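Local coordinates for RNA-dependent RNA Polymerase (Bombyx mori cytoplasmic polyhedrosis virus, PDB 6TZ0), which catalyses RNA-templated RNA synthesis inside the virus particle, transcribing the double-stranded genome into plus strands and making the complementary minus strands during replication, at residues C574-M587 and V599-L611. Residues are numbered along the deposited sequence; the frame is centred on the assembly and turned at random.
Sequences CTVPRFGPYYAKNM and VKYVNAAWQACAL
Lys585 to Met587 pair with Lys600 to Val602 as the two arms of an antiparallel beta hairpin in the central polymerase domain, and the chain runs straight from the second arm into helix 604-614, against which the loop 574-584 folds. The hairpin forms one side of a four-stranded sheet continued by strands 370-375 and 380-384.

Backbone bonds set the register. Lys585 and Val602 form a hydrogen-bonded pair, with Val602 N to Lys585 O (3.0 Å) nearly straight at 174°; Met587 and Lys600 form the next. Asn586 and Tyr601 lie between them as a non-hydrogen-bonded pair. At the helix start, Ala604 N donates to Val576 O (2.8 Å).

Asn603 is the N-cap: its side chain is short enough for OD1 to accept weakly from Trp606 N. The remaining ND2 donates weakly to Cys574 SG. The longer, stretched-out Gln607 side chain lets NE2 give a weak bond to a backbone carbonyl, Tyr583 O.

Small side chains let the loop come close to the helix. Ala604 CB touches Phe579 CB and Tyr582 CB; Ala608 CB meets Phe579 CD2 at 3.8 Å, and Ala608 CA lies over one face of the Tyr582 ring. Gln607 OE1 comes to 3.3 Å from Tyr582 CD1, the amide standing 79° from that ring's plane. Tyr582 is long enough to carry OH to Leu611 CD1 (3.3 Å). Phe579 also stacks on Phe498, and Ile466 of helix 464-469 touches both Tyr582 and Leu611.

On the sheet, the long, flexible, apolar Met587 chain, with CG anti to the backbone N (chi1 -178°), lays SD against Val602 CG2 at 3.7 Å. The opposite sheet face carries Asn586 and Tyr601, where Asn586 OD1 sits at the ring edge, in its plane, 3.5 Å from Tyr601 CD1.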
loop_
_atom_site.group_PDB
_atom_site.type_symbol
_atom_site.label_atom_id
_atom_site.label_comp_id
_atom_site.label_asym_id
_atom_site.label_seq_id
_atom_site.Cartn_x
_atom_site.Cartn_y
_atom_site.Cartn_z
ATOM N N CYS A 574 -15.983 21.555 9.892
ATOM C CA CYS A 574 -16.725 20.481 10.536
ATOM C C CYS A 574 -16.846 20.718 12.039
ATOM O O CYS A 574 -16.396 21.730 12.578
ATOM C CB CYS A 574 -16.078 19.129 10.243
ATOM S SG CYS A 574 -14.434 18.891 10.918
ATOM N N THR A 575 -17.491 19.774 12.727
ATOM C CA THR A 575 -17.673 19.825 14.180
ATOM C C THR A 575 -17.479 18.402 14.700
ATOM O O THR A 575 -18.438 17.632 14.805
ATOM C CB THR A 575 -19.047 20.378 14.540
ATOM O OG1 THR A 575 -19.225 21.655 13.921
ATOM C CG2 THR A 575 -19.181 20.555 16.045
ATOM N N VAL A 576 -16.235 18.051 15.007
ATOM C CA VAL A 576 -15.883 16.701 15.447
ATOM C C VAL A 576 -15.106 16.795 16.751
ATOM O O VAL A 576 -13.948 17.229 16.744
ATOM C CB VAL A 576 -15.055 15.949 14.389
ATOM C CG1 VAL A 576 -14.613 14.593 14.915
ATOM C CG2 VAL A 576 -15.835 15.769 13.105
ATOM N N PRO A 577 -15.684 16.429 17.886
ATOM C CA PRO A 577 -14.882 16.263 19.096
ATOM C C PRO A 577 -14.407 14.825 19.224
ATOM O O PRO A 577 -14.981 13.902 18.641
ATOM C CB PRO A 577 -15.869 16.612 20.212
ATOM C CG PRO A 577 -17.168 16.154 19.670
ATOM C CD PRO A 577 -17.125 16.388 18.183
ATOM N N ARG A 578 -13.328 14.663 19.994
ATOM C CA ARG A 578 -12.821 13.367 20.452
ATOM C C ARG A 578 -12.419 12.467 19.278
ATOM O O ARG A 578 -13.069 11.469 18.976
ATOM C CB ARG A 578 -13.840 12.651 21.353
ATOM C CG ARG A 578 -13.788 13.003 22.822
ATOM C CD ARG A 578 -14.341 14.368 23.081
ATOM N NE ARG A 578 -14.533 14.647 24.488
ATOM C CZ ARG A 578 -14.891 15.836 24.946
ATOM N NH1 ARG A 578 -15.063 16.019 26.236
ATOM N NH2 ARG A 578 -15.072 16.841 24.106
ATOM N N PHE A 579 -11.352 12.865 18.589
ATOM C CA PHE A 579 -10.816 11.969 17.570
ATOM C C PHE A 579 -9.779 11.004 18.134
ATOM O O PHE A 579 -9.997 9.793 18.137
ATOM C CB PHE A 579 -10.243 12.757 16.390
ATOM C CG PHE A 579 -9.444 11.917 15.439
ATOM C CD1 PHE A 579 -10.022 10.857 14.764
ATOM C CD2 PHE A 579 -8.120 12.219 15.185
ATOM C CE1 PHE A 579 -9.277 10.089 13.890
ATOM C CE2 PHE A 579 -7.379 11.461 14.308
ATOM C CZ PHE A 579 -7.958 10.399 13.658
ATOM N N GLY A 580 -8.655 11.501 18.606
ATOM C CA GLY A 580 -7.650 10.601 19.113
ATOM C C GLY A 580 -7.377 10.839 20.574
ATOM O O GLY A 580 -8.172 10.504 21.453
ATOM N N PRO A 581 -6.204 11.403 20.859
ATOM C CA PRO A 581 -5.988 12.068 22.141
ATOM C C PRO A 581 -6.495 13.497 22.168
ATOM O O PRO A 581 -6.279 14.195 23.163
ATOM C CB PRO A 581 -4.467 12.026 22.279
ATOM C CG PRO A 581 -3.974 12.041 20.894
ATOM C CD PRO A 581 -4.962 11.281 20.081
ATOM N N TYR A 582 -7.160 13.939 21.108
ATOM C CA TYR A 582 -7.561 15.321 20.928
ATOM C C TYR A 582 -9.020 15.500 21.301
ATOM O O TYR A 582 -9.820 14.571 21.212
ATOM C CB TYR A 582 -7.348 15.759 19.484
ATOM C CG TYR A 582 -5.925 15.626 19.036
ATOM C CD1 TYR A 582 -4.969 16.537 19.436
ATOM C CD2 TYR A 582 -5.543 14.589 18.202
ATOM C CE1 TYR A 582 -3.670 16.417 19.029
ATOM C CE2 TYR A 582 -4.246 14.460 17.788
ATOM C CZ TYR A 582 -3.312 15.378 18.205
ATOM O OH TYR A 582 -2.015 15.255 17.795
ATOM N N TYR A 583 -9.355 16.716 21.710
ATOM C CA TYR A 583 -10.705 17.065 22.111
ATOM C C TYR A 583 -10.916 18.538 21.810
ATOM O O TYR A 583 -9.964 19.320 21.799
ATOM C CB TYR A 583 -10.960 16.723 23.591
ATOM C CG TYR A 583 -9.919 17.246 24.558
ATOM C CD1 TYR A 583 -8.805 16.484 24.876
ATOM C CD2 TYR A 583 -10.056 18.489 25.165
ATOM C CE1 TYR A 583 -7.848 16.943 25.745
ATOM C CE2 TYR A 583 -9.097 18.956 26.046
ATOM C CZ TYR A 583 -7.999 18.175 26.332
ATOM O OH TYR A 583 -7.036 18.614 27.202
ATOM N N ALA A 584 -12.165 18.900 21.539
ATOM C CA ALA A 584 -12.490 20.252 21.103
ATOM C C ALA A 584 -12.361 21.231 22.259
ATOM O O ALA A 584 -12.829 20.961 23.367
ATOM C CB ALA A 584 -13.900 20.290 20.530
ATOM N N LYS A 585 -11.726 22.372 22.001
ATOM C CA LYS A 585 -11.451 23.342 23.049
ATOM C C LYS A 585 -11.137 24.692 22.431
ATOM O O LYS A 585 -10.850 24.797 21.239
ATOM C CB LYS A 585 -10.290 22.895 23.938
ATOM C CG LYS A 585 -8.939 22.816 23.267
ATOM C CD LYS A 585 -7.910 22.412 24.300
ATOM C CE LYS A 585 -6.503 22.445 23.756
ATOM N NZ LYS A 585 -6.249 21.379 22.773
ATOM N N ASN A 586 -11.202 25.727 23.263
ATOM C CA ASN A 586 -10.750 27.049 22.861
ATOM C C ASN A 586 -9.233 27.101 22.867
ATOM O O ASN A 586 -8.573 26.547 23.746
ATOM C CB ASN A 586 -11.296 28.131 23.786
ATOM C CG ASN A 586 -12.777 28.335 23.634
ATOM O OD1 ASN A 586 -13.311 28.291 22.533
ATOM N ND2 ASN A 586 -13.454 28.565 24.747
ATOM N N MET A 587 -8.683 27.807 21.890
ATOM C CA MET A 587 -7.271 27.699 21.567
ATOM C C MET A 587 -6.760 29.073 21.173
ATOM O O MET A 587 -7.420 29.773 20.404
ATOM C CB MET A 587 -7.098 26.681 20.439
ATOM C CG MET A 587 -5.702 26.374 19.979
ATOM S SD MET A 587 -5.824 25.059 18.753
ATOM C CE MET A 587 -4.160 24.997 18.120
ATOM N N VAL A 599 -8.779 34.064 20.260
ATOM C CA VAL A 599 -9.189 32.783 20.821
ATOM C C VAL A 599 -10.307 32.230 19.954
ATOM O O VAL A 599 -11.350 32.872 19.800
ATOM C CB VAL A 599 -9.639 32.900 22.286
ATOM C CG1 VAL A 599 -10.226 31.599 22.756
ATOM C CG2 VAL A 599 -8.469 33.277 23.172
ATOM N N LYS A 600 -10.087 31.058 19.374
ATOM C CA LYS A 600 -11.087 30.395 18.557
ATOM C C LYS A 600 -11.360 29.004 19.100
ATOM O O LYS A 600 -10.524 28.406 19.777
ATOM C CB LYS A 600 -10.663 30.299 17.090
ATOM C CG LYS A 600 -10.539 31.638 16.402
ATOM C CD LYS A 600 -11.886 32.315 16.280
ATOM C CE LYS A 600 -11.790 33.584 15.465
ATOM N NZ LYS A 600 -11.059 34.656 16.186
ATOM N N TYR A 601 -12.551 28.509 18.798
ATOM C CA TYR A 601 -12.948 27.157 19.158
ATOM C C TYR A 601 -12.491 26.209 18.060
ATOM O O TYR A 601 -12.900 26.348 16.904
ATOM C CB TYR A 601 -14.459 27.094 19.342
ATOM C CG TYR A 601 -14.989 25.796 19.887
ATOM C CD1 TYR A 601 -14.957 25.533 21.247
ATOM C CD2 TYR A 601 -15.527 24.839 19.046
ATOM C CE1 TYR A 601 -15.447 24.356 21.751
ATOM C CE2 TYR A 601 -16.017 23.658 19.540
ATOM C CZ TYR A 601 -15.976 23.423 20.892
ATOM O OH TYR A 601 -16.469 22.245 21.391
ATOM N N VAL A 602 -11.632 25.259 18.411
ATOM C CA VAL A 602 -11.010 24.358 17.449
ATOM C C VAL A 602 -11.413 22.935 17.805
ATOM O O VAL A 602 -11.189 22.494 18.936
ATOM C CB VAL A 602 -9.479 24.507 17.456
ATOM C CG1 VAL A 602 -8.848 23.575 16.457
ATOM C CG2 VAL A 602 -9.073 25.940 17.180
ATOM N N ASN A 603 -12.000 22.217 16.850
ATOM C CA ASN A 603 -12.422 20.853 17.131
ATOM C C ASN A 603 -11.238 19.892 17.014
ATOM O O ASN A 603 -10.113 20.290 16.714
ATOM C CB ASN A 603 -13.598 20.449 16.237
ATOM C CG ASN A 603 -13.299 20.543 14.755
ATOM O OD1 ASN A 603 -12.223 20.924 14.346
ATOM N ND2 ASN A 603 -14.262 20.160 13.944
ATOM N N ALA A 604 -11.502 18.601 17.241
ATOM C CA ALA A 604 -10.425 17.624 17.371
ATOM C C ALA A 604 -9.782 17.298 16.031
ATOM O O ALA A 604 -8.555 17.134 15.944
ATOM C CB ALA A 604 -10.960 16.350 18.015
ATOM N N ALA A 605 -10.597 17.187 14.981
ATOM C CA ALA A 605 -10.099 16.797 13.668
ATOM C C ALA A 605 -9.191 17.855 13.069
ATOM O O ALA A 605 -8.214 17.522 12.395
ATOM C CB ALA A 605 -11.268 16.524 12.733
ATOM N N TRP A 606 -9.476 19.127 13.332
ATOM C CA TRP A 606 -8.660 20.197 12.780
ATOM C C TRP A 606 -7.344 20.322 13.538
ATOM O O TRP A 606 -6.310 20.644 12.941
ATOM C CB TRP A 606 -9.508 21.470 12.758
ATOM C CG TRP A 606 -8.931 22.728 12.260
ATOM C CD1 TRP A 606 -7.996 22.876 11.289
ATOM C CD2 TRP A 606 -9.440 24.032 12.522
ATOM N NE1 TRP A 606 -7.794 24.202 11.026
ATOM C CE2 TRP A 606 -8.683 24.936 11.764
ATOM C CE3 TRP A 606 -10.438 24.529 13.361
ATOM C CZ2 TRP A 606 -8.882 26.306 11.825
ATOM C CZ3 TRP A 606 -10.630 25.891 13.423
ATOM C CH2 TRP A 606 -9.858 26.761 12.660
ATOM N N GLN A 607 -7.340 19.952 14.822
ATOM C CA GLN A 607 -6.092 19.804 15.568
ATOM C C GLN A 607 -5.235 18.686 14.994
ATOM O O GLN A 607 -4.024 18.856 14.804
ATOM C CB GLN A 607 -6.377 19.511 17.038
ATOM C CG GLN A 607 -7.027 20.622 17.797
ATOM C CD GLN A 607 -7.335 20.229 19.212
ATOM O OE1 GLN A 607 -6.987 19.144 19.652
ATOM N NE2 GLN A 607 -8.045 21.087 19.920
ATOM N N ALA A 608 -5.853 17.533 14.712
ATOM C CA ALA A 608 -5.106 16.398 14.172
ATOM C C ALA A 608 -4.558 16.692 12.784
ATOM O O ALA A 608 -3.398 16.383 12.493
ATOM C CB ALA A 608 -5.990 15.155 14.133
ATOM N N CYS A 609 -5.366 17.315 11.927
ATOM C CA CYS A 609 -4.922 17.612 10.572
ATOM C C CYS A 609 -3.852 18.692 10.552
ATOM O O CYS A 609 -2.904 18.608 9.767
ATOM C CB CYS A 609 -6.112 18.014 9.710
ATOM S SG CYS A 609 -7.246 16.667 9.414
ATOM N N ALA A 610 -3.957 19.692 11.430
ATOM C CA ALA A 610 -2.937 20.730 11.470
ATOM C C ALA A 610 -1.629 20.204 12.040
ATOM O O ALA A 610 -0.548 20.577 11.568
ATOM C CB ALA A 610 -3.436 21.914 12.286
ATOM N N LEU A 611 -1.705 19.319 13.037
ATOM C CA LEU A 611 -0.491 18.749 13.598
ATOM C C LEU A 611 0.168 17.780 12.632
ATOM O O LEU A 611 1.397 17.664 12.620
ATOM C CB LEU A 611 -0.809 18.076 14.934
ATOM C CG LEU A 611 0.340 17.645 15.846
ATOM C CD1 LEU A 611 -0.050 17.862 17.283
ATOM C CD2 LEU A 611 0.702 16.192 15.651
#